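Local coordinates for protein DNMT2 (Spodoptera frugiperda, PDB 4H0N) that probably methylates cytosine 38 in the anticodon loop of tRNA(Asp), with cytosine-5 methyltransferase activity on DNA as well, and binds the product S-adenosyl-L-homocysteine, at residues Ser3-Glu8 against Glu28-Val33; Gly15-Trp20 against His45-Thr50; Trp20-Leu25 against Val323-Leu328; Ala236-Ala241 against Ser307-Tyr312. The protein carries 3 engineered substitutions. All blocks are in the same frame, centred on the assembly; numbering follows the deposited sequence.

Interaction 1 of 4, residues Ser3-Glu8 against Glu28-Val33; sequences SHKILE and EIVAAV
I6 packs on I29 on one face of a parallel strand pair, with I6 CG2 3.6 Å from I29 CD1. I29 CD1 is brought there by chi1 (-51°, CG1 anti to the carbonyl carbon) and chi2 (-76°) together. Farther along this face, with CG anti to the backbone N (chi1 -175°) and the chain straight beyond it, E8 carries OE2 to 3.5 Å from A32 CB; methyl-sized A32 accommodates the carboxylate, which bonds with Y43 OH through OE2 and, probably, with H17 N through OE1. On the other face V30 CG1 lies 3.6 Å from K5 CB, and L7 CD1 reaches A31 CB at 3.6 Å. The backbone ladder includes E8 N to A31 O (2.8 Å), and between I6 and L7 a beta bulge lets I6 O receive V30 N at 3.0 Å and, weakly, A31 N. These are the strands of the first beta-alpha-beta unit of the Rossmann-like methyltransferase core; the chemistry implies an apolar face around I6, I29 and A32 enclosing one anchored carboxylate.

Interaction 2 of 4, residues Gly15-Trp20 against His45-Thr50; sequences GMHCAW and HNFPET
H17 of helix 15-23 and F47, just past the end of helix 37-46, form an offset aromatic stack that joins two helices of the Rossmann-like core on one side of its sheet. The ring centroids are 3.8 Å apart and the planes are only 14° from parallel. H17 ND1 sits over the centre of the F47 ring, while F47 CD1 lies toward the rim of the imidazole. With CG anti to the backbone N (chi1 -164°), H17 extends from its helix to meet a phenyl group coming from the opposite direction. H17 CB also lies over the phenyl face as a CH-pi contact, 4.2 Å from the F47 centroid. At the edge of F47, C18 SG approaches CZ at 3.9 Å, a sulfur-aromatic contact near the ring plane. Phenylalanine thus gives a broad apolar face to the imidazole and an edge to the small C18 thiol. The rim of the imidazole is polar: T50 OG1 lies in its plane beside CE1, and ND1 is hydrogen-bonded to Y43 OH. A type I turn from F47 to T50, closed by T50 N to F47 O at 3.1 Å, carries the threonine back to that edge. Histidine suits the site because it offers a flat face to phenylalanine and a polar rim to a tyrosine. The chemistry implies that stacking and the Y43 bond together fix the rotation of the imidazole.

Interaction 3 of 4, residues Trp20-Leu25 against Val323-Leu328; sequences WKESGL and VISELL
S23 and S325 bring two helices together so closely that their CA atoms are 4.9 Å apart, and yet the nearest polar pair, S325 OG and S23 N at 3.0 Å, has too poor an angle for a hydrogen bond. Small serines suit such a crossing. S325 OG stands anti to its own N (chi1 -171°), against E22 CB at 3.4 Å, and makes a weak bond to A19 O. S23 OG turns back on its own chain: it bonds W20 O and accepts L25 N at 3.3 Å, an ST turn around G24, whose positive phi favours glycine. Beside the serines the contact becomes apolar. L328 spreads its methyls against the six-membered ring of W20, CD1 lying 3.6 Å from CE3 and CD2 in the ring plane, 3.8 Å from CZ3. L25 CD2 rests on L328 O at 3.7 Å. Helix 15-23 thus meets the C-terminal helix 321-332 mainly by close packing, supplemented by one weak bond that takes up the buried S325 hydroxyl, which implies an interface governed by shape more than by polar pairing.

Interaction 4 of 4, residues Ala236-Ala241 against Ser307-Tyr312; sequences AYTHYA and SMKQCY
Y237 and Y312 form an offset edge-to-face aromatic pair that joins the loop between strands 222-223 and 247-248 to the start of helix 308-316. In the cytosine-5 methyltransferase family this loop probably belongs to the target-recognition region, and the helix leads toward N317 and S318, which probably bind the cofactor. Among the aromatic contacts, the edge of Y237 points at the face of Y312, with planes at 75° and centroids 5.4 Å apart; the closest carbons are Y237 CD2 and Y312 CD1, at 3.6 Å. Both phenols bond backbone atoms elsewhere, Y237 OH to S246 O and F285 N, and Y312 OH to F285 O. CH-pi packing comes from T238, whose CG2 sits over the face of Y312, 4.2 Å from the centroid, and also over a face of Y237. With chi1 at 84°, OG1 falls between the backbone N and the carbonyl carbon, and branched threonine fits its methyl into the angle between the two ring faces. Apolar contact continues with K309, whose chain, bent at chi2, lays CD at the edge of the H239 imidazole, 3.9 Å from CD2. Lysine suits this solvent-exposed border, since its methylenes can pack while the ammonium reaches a polar group. The polar contacts meet on one hydroxyl: T238 OG1 gives its proton to a lone pair of Y237 O at 2.6 Å and accepts K309 NZ at 3.3 Å.

Interactions 1, 2 and 3 form one continuous body: helix 15-23 serves both 2 and 3, sharing W20, and connects the two strands of interaction 1. I6 packs on W20 and I29 on H17, so the helix lies directly on the sheet. Interaction 4 stands apart, its centre 23 to 30 Å from the others, on the opposite side of the chain's centre from interaction 3. Chemistry follows place: backbone ladders dominate the buried sheet, an aromatic stack lies beside it, close serine packing marks the partly buried helix pair, and the distant loop combines buried tyrosines with an exposed lysine and histidine. Only interactions 1 and 4 carry hydrogen bonds between their segments.

Interaction 1 of 4, residues Ser3-Glu8 against Glu28-Val33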
loop_
_atom_site.group_PDB
_atom_site.type_symbol
_atom_site.label_atom_id
_atom_site.label_comp_id
_atom_site.label_asym_id
_atom_site.label_seq_id
_atom_site.Cartn_x
_atom_site.Cartn_y
_atom_site.Cartn_z
ATOM N N SER A 3 -13.539 -4.590 -21.576
ATOM C CA SER A 3 -13.807 -3.292 -22.185
ATOM C C SER A 3 -12.634 -2.337 -21.940
ATOM O O SER A 3 -12.235 -1.593 -22.836
ATOM C CB SER A 3 -15.119 -2.701 -21.648
ATOM O OG SER A 3 -15.655 -1.717 -22.522
ATOM N N HIS A 4 -12.077 -2.376 -20.733
ATOM C CA HIS A 4 -10.945 -1.522 -20.383
ATOM C C HIS A 4 -9.615 -2.277 -20.420
ATOM O O HIS A 4 -9.515 -3.407 -19.938
ATOM C CB HIS A 4 -11.137 -0.925 -18.991
ATOM C CG HIS A 4 -12.301 0.005 -18.885
ATOM N ND1 HIS A 4 -12.442 1.117 -19.692
ATOM C CD2 HIS A 4 -13.371 0.005 -18.055
ATOM C CE1 HIS A 4 -13.554 1.752 -19.367
ATOM N NE2 HIS A 4 -14.135 1.102 -18.379
ATOM N N LYS A 5 -8.595 -1.635 -20.986
ATOM C CA LYS A 5 -7.250 -2.189 -21.021
ATOM C C LYS A 5 -6.389 -1.450 -20.000
ATOM O O LYS A 5 -6.165 -0.245 -20.121
ATOM C CB LYS A 5 -6.645 -2.038 -22.419
ATOM C CG LYS A 5 -7.533 -2.508 -23.564
ATOM C CD LYS A 5 -7.831 -3.982 -23.456
ATOM C CE LYS A 5 -9.323 -4.215 -23.291
ATOM N NZ LYS A 5 -9.644 -5.624 -22.915
ATOM N N ILE A 6 -5.909 -2.161 -18.987
ATOM C CA ILE A 6 -5.164 -1.500 -17.922
ATOM C C ILE A 6 -3.646 -1.672 -18.041
ATOM O O ILE A 6 -3.138 -2.758 -18.327
ATOM C CB ILE A 6 -5.654 -1.925 -16.510
ATOM C CG1 ILE A 6 -7.072 -1.414 -16.252
ATOM C CG2 ILE A 6 -4.750 -1.368 -15.432
ATOM C CD1 ILE A 6 -8.153 -2.405 -16.565
ATOM N N LEU A 7 -2.935 -0.567 -17.852
ATOM C CA LEU A 7 -1.501 -0.600 -17.658
ATOM C C LEU A 7 -1.246 -0.373 -16.181
ATOM O O LEU A 7 -1.651 0.647 -15.619
ATOM C CB LEU A 7 -0.820 0.488 -18.479
ATOM C CG LEU A 7 0.696 0.534 -18.307
ATOM C CD1 LEU A 7 1.290 -0.852 -18.510
ATOM C CD2 LEU A 7 1.312 1.535 -19.274
ATOM N N GLU A 8 -0.588 -1.335 -15.550
ATOM C CA GLU A 8 -0.351 -1.286 -14.115
ATOM C C GLU A 8 1.124 -1.011 -13.834
ATOM O O GLU A 8 1.957 -1.908 -13.944
ATOM C CB GLU A 8 -0.783 -2.608 -13.489
ATOM C CG GLU A 8 -0.701 -2.670 -11.984
ATOM C CD GLU A 8 -0.961 -4.071 -11.479
ATOM O OE1 GLU A 8 -1.116 -4.245 -10.249
ATOM O OE2 GLU A 8 -1.008 -4.999 -12.320
ATOM N N GLU A 28 -9.299 -5.865 -18.488
ATOM C CA GLU A 28 -8.160 -6.751 -18.321
ATOM C C GLU A 28 -6.928 -5.923 -17.981
ATOM O O GLU A 28 -6.851 -4.744 -18.324
ATOM C CB GLU A 28 -7.911 -7.539 -19.610
ATOM C CG GLU A 28 -7.814 -9.044 -19.414
ATOM C CD GLU A 28 -6.579 -9.647 -20.064
ATOM O OE1 GLU A 28 -5.984 -8.990 -20.944
ATOM O OE2 GLU A 28 -6.199 -10.776 -19.685
ATOM N N ILE A 29 -5.973 -6.539 -17.289
ATOM C CA ILE A 29 -4.651 -5.951 -17.132
ATOM C C ILE A 29 -3.812 -6.446 -18.300
ATOM O O ILE A 29 -3.441 -7.618 -18.351
ATOM C CB ILE A 29 -3.978 -6.389 -15.821
ATOM C CG1 ILE A 29 -4.912 -6.168 -14.621
ATOM C CG2 ILE A 29 -2.638 -5.679 -15.646
ATOM C CD1 ILE A 29 -5.039 -4.731 -14.174
ATOM N N VAL A 30 -3.529 -5.564 -19.250
ATOM C CA VAL A 30 -2.790 -5.968 -20.437
ATOM C C VAL A 30 -1.295 -5.976 -20.168
ATOM O O VAL A 30 -0.530 -6.605 -20.897
ATOM C CB VAL A 30 -3.099 -5.061 -21.661
ATOM C CG1 VAL A 30 -4.599 -4.954 -21.870
ATOM C CG2 VAL A 30 -2.483 -3.680 -21.491
ATOM N N ALA A 31 -0.885 -5.273 -19.116
ATOM C CA ALA A 31 0.532 -5.146 -18.799
ATOM C C ALA A 31 0.754 -4.616 -17.388
ATOM O O ALA A 31 0.059 -3.698 -16.945
ATOM C CB ALA A 31 1.228 -4.250 -19.814
ATOM N N ALA A 32 1.724 -5.214 -16.695
ATOM C CA ALA A 32 2.160 -4.754 -15.387
ATOM C C ALA A 32 3.671 -4.593 -15.438
ATOM O O ALA A 32 4.372 -5.480 -15.924
ATOM C CB ALA A 32 1.769 -5.754 -14.327
ATOM N N VAL A 33 4.174 -3.464 -14.946
ATOM C CA VAL A 33 5.591 -3.137 -15.087
ATOM C C VAL A 33 6.268 -2.896 -13.743
ATOM O O VAL A 33 5.866 -2.011 -12.986
ATOM C CB VAL A 33 5.789 -1.889 -15.970
ATOM C CG1 VAL A 33 7.256 -1.543 -16.074
ATOM C CG2 VAL A 33 5.190 -2.112 -17.358
#

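Interaction 2 of 4, residues Gly15-Trp20 against His45-Thr50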
loop_
_atom_site.group_PDB
_atom_site.type_symbol
_atom_site.label_atom_id
_atom_site.label_comp_id
_atom_site.label_asym_id
_atom_site.label_seq_id
_atom_site.Cartn_x
_atom_site.Cartn_y
_atom_site.Cartn_z
ATOM N N GLY A 15 -1.384 -5.296 -5.952
ATOM C CA GLY A 15 -2.544 -4.862 -5.193
ATOM C C GLY A 15 -3.575 -4.186 -6.077
ATOM O O GLY A 15 -4.781 -4.352 -5.887
ATOM N N MET A 16 -3.088 -3.416 -7.046
ATOM C CA MET A 16 -3.943 -2.775 -8.032
ATOM C C MET A 16 -4.805 -3.815 -8.739
ATOM O O MET A 16 -6.028 -3.685 -8.802
ATOM C CB MET A 16 -3.084 -2.036 -9.054
ATOM C CG MET A 16 -2.311 -0.866 -8.484
ATOM S SD MET A 16 -3.409 0.441 -7.912
ATOM C CE MET A 16 -2.272 1.816 -7.780
ATOM N N HIS A 17 -4.150 -4.851 -9.256
ATOM C CA HIS A 17 -4.816 -5.953 -9.937
ATOM C C HIS A 17 -5.879 -6.588 -9.044
ATOM O O HIS A 17 -6.964 -6.941 -9.507
ATOM C CB HIS A 17 -3.780 -6.997 -10.346
ATOM C CG HIS A 17 -4.262 -7.970 -11.372
ATOM N ND1 HIS A 17 -3.403 -8.720 -12.147
ATOM C CD2 HIS A 17 -5.516 -8.324 -11.753
ATOM C CE1 HIS A 17 -4.106 -9.491 -12.960
ATOM N NE2 HIS A 17 -5.383 -9.271 -12.740
ATOM N N CYS A 18 -5.569 -6.725 -7.760
ATOM C CA CYS A 18 -6.530 -7.267 -6.814
ATOM C C CYS A 18 -7.711 -6.334 -6.622
ATOM O O CYS A 18 -8.834 -6.781 -6.414
ATOM C CB CYS A 18 -5.864 -7.544 -5.471
ATOM S SG CYS A 18 -4.954 -9.084 -5.443
ATOM N N ALA A 19 -7.446 -5.035 -6.697
ATOM C CA ALA A 19 -8.471 -4.030 -6.475
ATOM C C ALA A 19 -9.398 -3.894 -7.684
ATOM O O ALA A 19 -10.595 -3.637 -7.537
ATOM C CB ALA A 19 -7.829 -2.695 -6.133
ATOM N N TRP A 20 -8.840 -4.070 -8.877
ATOM C CA TRP A 20 -9.630 -4.010 -10.101
ATOM C C TRP A 20 -10.696 -5.103 -10.123
ATOM O O TRP A 20 -11.821 -4.874 -10.568
ATOM C CB TRP A 20 -8.735 -4.141 -11.331
ATOM C CG TRP A 20 -9.506 -4.031 -12.601
ATOM C CD1 TRP A 20 -9.879 -5.052 -13.429
ATOM C CD2 TRP A 20 -10.029 -2.833 -13.180
ATOM N NE1 TRP A 20 -10.592 -4.558 -14.492
ATOM C CE2 TRP A 20 -10.700 -3.198 -14.360
ATOM C CE3 TRP A 20 -9.986 -1.483 -12.814
ATOM C CZ2 TRP A 20 -11.327 -2.263 -15.180
ATOM C CZ3 TRP A 20 -10.608 -0.556 -13.630
ATOM C CH2 TRP A 20 -11.269 -0.950 -14.798
ATOM N N HIS A 45 2.951 -15.461 -9.427
ATOM C CA HIS A 45 2.382 -16.578 -8.707
ATOM C C HIS A 45 0.867 -16.455 -8.651
ATOM O O HIS A 45 0.147 -17.443 -8.788
ATOM C CB HIS A 45 2.963 -16.643 -7.295
ATOM C CG HIS A 45 2.372 -17.723 -6.453
ATOM N ND1 HIS A 45 2.722 -19.052 -6.590
ATOM C CD2 HIS A 45 1.438 -17.680 -5.472
ATOM C CE1 HIS A 45 2.035 -19.773 -5.723
ATOM N NE2 HIS A 45 1.251 -18.971 -5.035
ATOM N N ASN A 46 0.385 -15.233 -8.458
ATOM C CA ASN A 46 -1.046 -15.006 -8.317
ATOM C C ASN A 46 -1.741 -14.666 -9.624
ATOM O O ASN A 46 -2.957 -14.822 -9.749
ATOM C CB ASN A 46 -1.313 -13.924 -7.278
ATOM C CG ASN A 46 -1.016 -14.395 -5.879
ATOM O OD1 ASN A 46 -1.801 -15.137 -5.286
ATOM N ND2 ASN A 46 0.127 -13.979 -5.343
ATOM N N PHE A 47 -0.963 -14.201 -10.596
ATOM C CA PHE A 47 -1.503 -13.883 -11.913
ATOM C C PHE A 47 -0.633 -14.449 -13.032
ATOM O O PHE A 47 -0.010 -13.690 -13.770
ATOM C CB PHE A 47 -1.627 -12.367 -12.086
ATOM C CG PHE A 47 -2.200 -11.660 -10.885
ATOM C CD1 PHE A 47 -3.550 -11.765 -10.581
ATOM C CD2 PHE A 47 -1.390 -10.884 -10.069
ATOM C CE1 PHE A 47 -4.081 -11.116 -9.481
ATOM C CE2 PHE A 47 -1.916 -10.229 -8.969
ATOM C CZ PHE A 47 -3.264 -10.348 -8.674
ATOM N N PRO A 48 -0.602 -15.786 -13.171
ATOM C CA PRO A 48 0.191 -16.447 -14.215
ATOM C C PRO A 48 -0.193 -15.980 -15.617
ATOM O O PRO A 48 0.609 -16.075 -16.542
ATOM C CB PRO A 48 -0.193 -17.923 -14.063
ATOM C CG PRO A 48 -0.710 -18.052 -12.687
ATOM C CD PRO A 48 -1.375 -16.755 -12.375
ATOM N N GLU A 49 -1.416 -15.483 -15.758
ATOM C CA GLU A 49 -1.982 -15.136 -17.055
ATOM C C GLU A 49 -1.573 -13.743 -17.533
ATOM O O GLU A 49 -1.658 -13.435 -18.722
ATOM C CB GLU A 49 -3.515 -15.232 -16.992
ATOM C CG GLU A 49 -4.212 -14.089 -16.215
ATOM C CD GLU A 49 -4.105 -14.209 -14.693
ATOM O OE1 GLU A 49 -3.554 -15.213 -14.195
ATOM O OE2 GLU A 49 -4.581 -13.293 -13.989
ATOM N N THR A 50 -1.121 -12.910 -16.604
ATOM C CA THR A 50 -0.946 -11.488 -16.872
ATOM C C THR A 50 0.433 -11.109 -17.412
ATOM O O THR A 50 1.459 -11.527 -16.875
ATOM C CB THR A 50 -1.238 -10.679 -15.607
ATOM O OG1 THR A 50 -2.592 -10.921 -15.205
ATOM C CG2 THR A 50 -1.033 -9.192 -15.845
#

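Interaction 3 of 4, residues Trp20-Leu25 against Val323-Leu328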
loop_
_atom_site.group_PDB
_atom_site.type_symbol
_atom_site.label_atom_id
_atom_site.label_comp_id
_atom_site.label_asym_id
_atom_site.label_seq_id
_atom_site.Cartn_x
_atom_site.Cartn_y
_atom_site.Cartn_z
ATOM N N TRP A 20 -8.840 -4.070 -8.877
ATOM C CA TRP A 20 -9.630 -4.010 -10.101
ATOM C C TRP A 20 -10.696 -5.103 -10.123
ATOM O O TRP A 20 -11.821 -4.874 -10.568
ATOM C CB TRP A 20 -8.735 -4.141 -11.331
ATOM C CG TRP A 20 -9.506 -4.031 -12.601
ATOM C CD1 TRP A 20 -9.879 -5.052 -13.429
ATOM C CD2 TRP A 20 -10.029 -2.833 -13.180
ATOM N NE1 TRP A 20 -10.592 -4.558 -14.492
ATOM C CE2 TRP A 20 -10.700 -3.198 -14.360
ATOM C CE3 TRP A 20 -9.986 -1.483 -12.814
ATOM C CZ2 TRP A 20 -11.327 -2.263 -15.180
ATOM C CZ3 TRP A 20 -10.608 -0.556 -13.630
ATOM C CH2 TRP A 20 -11.269 -0.950 -14.798
ATOM N N LYS A 21 -10.334 -6.290 -9.642
ATOM C CA LYS A 21 -11.275 -7.399 -9.550
ATOM C C LYS A 21 -12.396 -7.078 -8.579
ATOM O O LYS A 21 -13.565 -7.289 -8.882
ATOM C CB LYS A 21 -10.565 -8.679 -9.114
ATOM C CG LYS A 21 -9.754 -9.346 -10.208
ATOM C CD LYS A 21 -9.120 -10.642 -9.710
ATOM C CE LYS A 21 -8.286 -11.309 -10.800
ATOM N NZ LYS A 21 -7.835 -12.677 -10.406
ATOM N N GLU A 22 -12.030 -6.564 -7.410
ATOM C CA GLU A 22 -13.009 -6.264 -6.376
ATOM C C GLU A 22 -14.038 -5.224 -6.819
ATOM O O GLU A 22 -15.155 -5.200 -6.306
ATOM C CB GLU A 22 -12.310 -5.818 -5.089
ATOM C CG GLU A 22 -12.350 -6.850 -3.975
ATOM C CD GLU A 22 -13.639 -6.799 -3.170
ATOM O OE1 GLU A 22 -14.301 -7.850 -3.032
ATOM O OE2 GLU A 22 -13.984 -5.711 -2.661
ATOM N N SER A 23 -13.667 -4.384 -7.782
ATOM C CA SER A 23 -14.540 -3.304 -8.248
ATOM C C SER A 23 -15.711 -3.811 -9.079
ATOM O O SER A 23 -16.757 -3.165 -9.140
ATOM C CB SER A 23 -13.742 -2.269 -9.055
ATOM O OG SER A 23 -13.260 -2.810 -10.277
ATOM N N GLY A 24 -15.526 -4.960 -9.723
ATOM C CA GLY A 24 -16.549 -5.548 -10.575
ATOM C C GLY A 24 -16.551 -4.942 -11.966
ATOM O O GLY A 24 -17.442 -5.204 -12.771
ATOM N N LEU A 25 -15.539 -4.131 -12.247
ATOM C CA LEU A 25 -15.460 -3.396 -13.504
ATOM C C LEU A 25 -14.998 -4.271 -14.664
ATOM O O LEU A 25 -14.269 -5.246 -14.474
ATOM C CB LEU A 25 -14.533 -2.188 -13.355
ATOM C CG LEU A 25 -15.193 -0.870 -12.955
ATOM C CD1 LEU A 25 -16.238 -1.089 -11.871
ATOM C CD2 LEU A 25 -14.141 0.114 -12.487
ATOM N N VAL A 323 -9.709 0.241 -0.512
ATOM C CA VAL A 323 -9.768 1.667 -0.801
ATOM C C VAL A 323 -9.682 1.941 -2.304
ATOM O O VAL A 323 -10.428 2.767 -2.835
ATOM C CB VAL A 323 -8.656 2.435 -0.063
ATOM C CG1 VAL A 323 -8.696 3.911 -0.419
ATOM C CG2 VAL A 323 -8.798 2.246 1.438
ATOM N N ILE A 324 -8.789 1.236 -2.991
ATOM C CA ILE A 324 -8.599 1.457 -4.423
ATOM C C ILE A 324 -9.808 0.989 -5.226
ATOM O O ILE A 324 -10.218 1.635 -6.195
ATOM C CB ILE A 324 -7.320 0.771 -4.933
ATOM C CG1 ILE A 324 -6.101 1.425 -4.295
ATOM C CG2 ILE A 324 -7.216 0.856 -6.449
ATOM C CD1 ILE A 324 -4.834 0.850 -4.771
ATOM N N SER A 325 -10.382 -0.131 -4.803
ATOM C CA SER A 325 -11.591 -0.644 -5.415
ATOM C C SER A 325 -12.700 0.404 -5.323
ATOM O O SER A 325 -13.439 0.637 -6.286
ATOM C CB SER A 325 -12.010 -1.941 -4.729
ATOM O OG SER A 325 -13.066 -2.570 -5.430
ATOM N N GLU A 326 -12.799 1.057 -4.170
ATOM C CA GLU A 326 -13.795 2.111 -3.989
ATOM C C GLU A 326 -13.538 3.351 -4.846
ATOM O O GLU A 326 -14.481 3.991 -5.304
ATOM C CB GLU A 326 -13.932 2.489 -2.513
ATOM C CG GLU A 326 -14.556 1.390 -1.668
ATOM C CD GLU A 326 -15.924 0.965 -2.178
ATOM O OE1 GLU A 326 -16.783 1.844 -2.413
ATOM O OE2 GLU A 326 -16.139 -0.254 -2.355
ATOM N N LEU A 327 -12.270 3.693 -5.057
ATOM C CA LEU A 327 -11.920 4.839 -5.896
ATOM C C LEU A 327 -12.128 4.501 -7.367
ATOM O O LEU A 327 -12.556 5.349 -8.154
ATOM C CB LEU A 327 -10.474 5.275 -5.653
ATOM C CG LEU A 327 -10.137 5.926 -4.311
ATOM C CD1 LEU A 327 -8.639 6.066 -4.157
ATOM C CD2 LEU A 327 -10.804 7.278 -4.179
ATOM N N LEU A 328 -11.823 3.257 -7.734
ATOM C CA LEU A 328 -12.081 2.773 -9.090
ATOM C C LEU A 328 -13.560 2.882 -9.450
ATOM O O LEU A 328 -13.897 3.279 -10.565
ATOM C CB LEU A 328 -11.587 1.334 -9.271
ATOM C CG LEU A 328 -10.077 1.140 -9.442
ATOM C CD1 LEU A 328 -9.714 -0.336 -9.395
ATOM C CD2 LEU A 328 -9.605 1.754 -10.740
#

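Interaction 4 of 4, residues Ala236-Ala241 against Ser307-Tyr312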
loop_
_atom_site.group_PDB
_atom_site.type_symbol
_atom_site.label_atom_id
_atom_site.label_comp_id
_atom_site.label_asym_id
_atom_site.label_seq_id
_atom_site.Cartn_x
_atom_site.Cartn_y
_atom_site.Cartn_z
ATOM N N ALA A 236 9.740 -2.099 7.167
ATOM C CA ALA A 236 10.658 -2.328 8.275
ATOM C C ALA A 236 9.994 -3.069 9.432
ATOM O O ALA A 236 10.570 -3.179 10.515
ATOM C CB ALA A 236 11.247 -1.009 8.755
ATOM N N TYR A 237 8.782 -3.567 9.202
ATOM C CA TYR A 237 8.072 -4.342 10.214
ATOM C C TYR A 237 8.877 -5.599 10.531
ATOM O O TYR A 237 9.264 -6.331 9.624
ATOM C CB TYR A 237 6.665 -4.690 9.721
ATOM C CG TYR A 237 5.743 -5.343 10.745
ATOM C CD1 TYR A 237 5.449 -4.719 11.949
ATOM C CD2 TYR A 237 5.143 -6.569 10.482
ATOM C CE1 TYR A 237 4.604 -5.306 12.870
ATOM C CE2 TYR A 237 4.297 -7.163 11.395
ATOM C CZ TYR A 237 4.025 -6.529 12.587
ATOM O OH TYR A 237 3.173 -7.119 13.500
ATOM N N THR A 238 9.121 -5.824 11.822
ATOM C CA THR A 238 9.976 -6.904 12.355
ATOM C C THR A 238 11.487 -6.668 12.204
ATOM O O THR A 238 12.279 -7.508 12.616
ATOM C CB THR A 238 9.616 -8.339 11.844
ATOM O OG1 THR A 238 10.238 -8.576 10.576
ATOM C CG2 THR A 238 8.101 -8.543 11.736
ATOM N N HIS A 239 11.875 -5.537 11.615
ATOM C CA HIS A 239 13.280 -5.129 11.557
ATOM C C HIS A 239 13.588 -4.305 12.794
ATOM O O HIS A 239 14.653 -4.431 13.409
ATOM C CB HIS A 239 13.545 -4.216 10.359
ATOM C CG HIS A 239 13.563 -4.905 9.032
ATOM N ND1 HIS A 239 14.053 -4.293 7.897
ATOM C CD2 HIS A 239 13.141 -6.132 8.645
ATOM C CE1 HIS A 239 13.940 -5.116 6.870
ATOM N NE2 HIS A 239 13.389 -6.238 7.297
ATOM N N TYR A 240 12.653 -3.413 13.107
ATOM C CA TYR A 240 12.756 -2.506 14.235
ATOM C C TYR A 240 11.423 -2.543 14.944
ATOM O O TYR A 240 10.436 -3.037 14.399
ATOM C CB TYR A 240 13.066 -1.091 13.764
ATOM C CG TYR A 240 14.232 -1.043 12.814
ATOM C CD1 TYR A 240 15.534 -1.174 13.278
ATOM C CD2 TYR A 240 14.033 -0.881 11.448
ATOM C CE1 TYR A 240 16.612 -1.138 12.407
ATOM C CE2 TYR A 240 15.102 -0.844 10.568
ATOM C CZ TYR A 240 16.390 -0.972 11.052
ATOM O OH TYR A 240 17.459 -0.935 10.182
ATOM N N ALA A 241 11.388 -2.011 16.155
ATOM C CA ALA A 241 10.264 -2.251 17.041
ATOM C C ALA A 241 9.180 -1.208 16.869
ATOM O O ALA A 241 8.109 -1.304 17.467
ATOM C CB ALA A 241 10.749 -2.249 18.470
ATOM N N SER A 307 11.266 -15.498 1.757
ATOM C CA SER A 307 11.427 -15.464 3.206
ATOM C C SER A 307 10.460 -14.511 3.881
ATOM O O SER A 307 9.806 -13.703 3.223
ATOM C CB SER A 307 12.842 -15.025 3.553
ATOM O OG SER A 307 13.077 -13.712 3.073
ATOM N N MET A 308 10.398 -14.598 5.206
ATOM C CA MET A 308 9.558 -13.709 6.000
ATOM C C MET A 308 9.943 -12.242 5.828
ATOM O O MET A 308 9.072 -11.381 5.704
ATOM C CB MET A 308 9.618 -14.093 7.482
ATOM C CG MET A 308 8.952 -15.413 7.796
ATOM S SD MET A 308 7.323 -15.498 7.041
ATOM C CE MET A 308 6.846 -17.175 7.432
ATOM N N LYS A 309 11.243 -11.959 5.824
ATOM C CA LYS A 309 11.716 -10.581 5.735
ATOM C C LYS A 309 11.379 -9.963 4.380
ATOM O O LYS A 309 11.033 -8.785 4.294
ATOM C CB LYS A 309 13.216 -10.506 6.022
ATOM C CG LYS A 309 13.599 -10.954 7.433
ATOM C CD LYS A 309 13.066 -10.003 8.507
ATOM C CE LYS A 309 13.502 -10.435 9.908
ATOM N NZ LYS A 309 12.378 -11.025 10.691
ATOM N N GLN A 310 11.470 -10.772 3.335
ATOM C CA GLN A 310 11.054 -10.388 2.009
ATOM C C GLN A 310 9.572 -10.108 1.976
ATOM O O GLN A 310 9.130 -9.166 1.356
ATOM C CB GLN A 310 11.288 -11.534 1.038
ATOM C CG GLN A 310 12.257 -11.294 -0.093
ATOM C CD GLN A 310 13.354 -12.347 -0.115
ATOM O OE1 GLN A 310 14.217 -12.337 -0.989
ATOM N NE2 GLN A 310 13.309 -13.282 0.846
ATOM N N CYS A 311 8.816 -10.969 2.635
ATOM C CA CYS A 311 7.355 -10.879 2.712
ATOM C C CYS A 311 6.905 -9.543 3.281
ATOM O O CYS A 311 6.073 -8.845 2.695
ATOM C CB CYS A 311 6.791 -11.991 3.601
ATOM S SG CYS A 311 6.665 -13.625 2.839
ATOM N N TYR A 312 7.462 -9.200 4.436
ATOM C CA TYR A 312 7.111 -7.963 5.115
ATOM C C TYR A 312 7.539 -6.726 4.327
ATOM O O TYR A 312 6.817 -5.734 4.300
ATOM C CB TYR A 312 7.652 -7.961 6.551
ATOM C CG TYR A 312 6.907 -8.941 7.436
ATOM C CD1 TYR A 312 5.553 -8.771 7.690
ATOM C CD2 TYR A 312 7.545 -10.045 7.994
ATOM C CE1 TYR A 312 4.859 -9.659 8.482
ATOM C CE2 TYR A 312 6.849 -10.940 8.791
ATOM C CZ TYR A 312 5.508 -10.737 9.028
ATOM O OH TYR A 312 4.791 -11.603 9.810
#